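Local coordinates for protein microbial collagenase (Bacillus anthracis, PDB 5SV5) that probably assists a secreted collagen-degrading metallopeptidase as its accessory pre-peptidase C-terminal domain, a beta-sandwich that carries bound sodium ions, at residues A[54-57]-A[63-66]. Numbering follows the deposited sequence.
Sequences VLHH and NYAA
Tyr64 lies against Val54 and His56, alternate residues of strand 51-57, and packs there just ahead of a classic beta bulge. Leu55 stands opposite both Ala65 and Ala66: its N donates to Ala66 O (3.0 Å), while Ala65 N donates to Leu55 O (2.8 Å), the second bond bent to 138° at the hydrogen. The segment 63-66 comes in at a steep angle to the strand, consistent with the extra residue, and the CA of Tyr64 makes a longer CH...O approach to that same carbonyl oxygen.

With CG anti to its own carbonyl carbon (chi1 -56°), the phenol ring swings back along the strand. Val54 CG1 sits over one face, displaced toward the rim and 4.0 Å from the Tyr64 ring centroid, a CH-pi contact; Val54 CB packs against Tyr64 CE1. The imidazole of His56 meets the same ring obliquely, the planes inclined at 49°, and His56 CE1 comes within 3.4 Å of Tyr64 CD1. At the edge of the imidazole, His56 ND1 makes a weak, bent bond to Asn63 O (3.1 Å), but its stronger partner is Asp60 O in the connecting loop, so the N-H is shared unequally between two carbonyls, which probably helps to hold the ring's rotation. Asn63 O also accepts from a water that in turn accepts from His57 N, so a single water links the two backbones just beyond the bulge.

On the other face of the strand, Leu55 CD2 reaches the methyls of Ala65 and Ala66, where Phe79 of strand 74-81 and Tyr86 and Leu88 of strand 84-92 also pack. Strand 51-57 runs between antiparallel neighbours, joined by backbone hydrogen bonds of Val54 and His56 to Tyr89 and Tyr87 of strand 84-92 and, across the bulge, to the start of strand 66-71.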
loop_
_atom_site.group_PDB
_atom_site.type_symbol
_atom_site.label_atom_id
_atom_site.label_comp_id
_atom_site.label_asym_id
_atom_site.label_seq_id
_atom_site.Cartn_x
_atom_site.Cartn_y
_atom_site.Cartn_z
ATOM N N VAL A 54 -4.481 1.652 -1.270
ATOM C CA VAL A 54 -5.518 1.846 -0.264
ATOM C C VAL A 54 -5.171 0.981 0.954
ATOM O O VAL A 54 -4.517 -0.061 0.829
ATOM C CB VAL A 54 -6.941 1.533 -0.773
ATOM C CG1 VAL A 54 -7.341 2.446 -1.906
ATOM C CG2 VAL A 54 -7.127 0.069 -1.152
ATOM N N LEU A 55 -5.628 1.414 2.122
ATOM C CA LEU A 55 -5.323 0.763 3.388
ATOM C C LEU A 55 -6.594 0.469 4.159
ATOM O O LEU A 55 -7.452 1.357 4.284
ATOM C CB LEU A 55 -4.444 1.694 4.232
ATOM C CG LEU A 55 -3.968 1.159 5.582
ATOM C CD1 LEU A 55 -2.872 0.126 5.404
ATOM C CD2 LEU A 55 -3.494 2.305 6.468
ATOM N N HIS A 56 -6.711 -0.747 4.697
ATOM C CA HIS A 56 -7.802 -1.110 5.578
ATOM C C HIS A 56 -7.279 -1.587 6.922
ATOM O O HIS A 56 -6.366 -2.413 6.985
ATOM C CB HIS A 56 -8.662 -2.248 4.991
ATOM C CG HIS A 56 -9.426 -1.859 3.775
ATOM N ND1 HIS A 56 -10.628 -1.202 3.842
ATOM C CD2 HIS A 56 -9.157 -2.011 2.460
ATOM C CE1 HIS A 56 -11.067 -0.972 2.617
ATOM N NE2 HIS A 56 -10.185 -1.440 1.759
ATOM N N HIS A 57 -7.884 -1.086 7.996
ATOM C CA HIS A 57 -7.745 -1.728 9.301
ATOM C C HIS A 57 -8.557 -3.031 9.244
ATOM O O HIS A 57 -9.617 -3.061 8.605
ATOM C CB HIS A 57 -8.282 -0.787 10.373
ATOM C CG HIS A 57 -8.098 -1.271 11.777
ATOM N ND1 HIS A 57 -9.014 -2.056 12.413
ATOM C CD2 HIS A 57 -7.120 -1.026 12.676
ATOM C CE1 HIS A 57 -8.598 -2.303 13.637
ATOM N NE2 HIS A 57 -7.450 -1.689 13.822
ATOM N N ASN A 63 -14.525 0.497 4.481
ATOM C CA ASN A 63 -14.080 1.884 4.545
ATOM C C ASN A 63 -12.578 1.922 4.638
ATOM O O ASN A 63 -11.992 1.125 5.360
ATOM C CB ASN A 63 -14.727 2.565 5.732
ATOM C CG ASN A 63 -16.238 2.584 5.614
ATOM O OD1 ASN A 63 -16.798 3.170 4.685
ATOM N ND2 ASN A 63 -16.909 1.929 6.540
ATOM N N TYR A 64 -11.959 2.847 3.917
ATOM C CA TYR A 64 -10.512 2.942 3.954
ATOM C C TYR A 64 -10.058 3.617 5.225
ATOM O O TYR A 64 -10.598 4.637 5.617
ATOM C CB TYR A 64 -9.980 3.768 2.779
ATOM C CG TYR A 64 -10.408 3.275 1.430
ATOM C CD1 TYR A 64 -10.156 1.965 1.057
ATOM C CD2 TYR A 64 -11.027 4.117 0.505
ATOM C CE1 TYR A 64 -10.534 1.482 -0.180
ATOM C CE2 TYR A 64 -11.393 3.648 -0.754
ATOM C CZ TYR A 64 -11.137 2.322 -1.088
ATOM O OH TYR A 64 -11.480 1.818 -2.319
ATOM N N ALA A 65 -9.041 3.058 5.852
ATOM C CA ALA A 65 -8.361 3.740 6.938
ATOM C C ALA A 65 -7.550 4.923 6.397
ATOM O O ALA A 65 -7.414 5.931 7.076
ATOM C CB ALA A 65 -7.467 2.772 7.679
ATOM N N ALA A 66 -7.015 4.767 5.185
ATOM C CA ALA A 66 -6.267 5.811 4.488
ATOM C C ALA A 66 -6.178 5.398 3.024
ATOM O O ALA A 66 -6.410 4.224 2.688
ATOM C CB ALA A 66 -4.878 5.982 5.082
HETATM O O HOH W 1 -10.371 0.303 7.465
#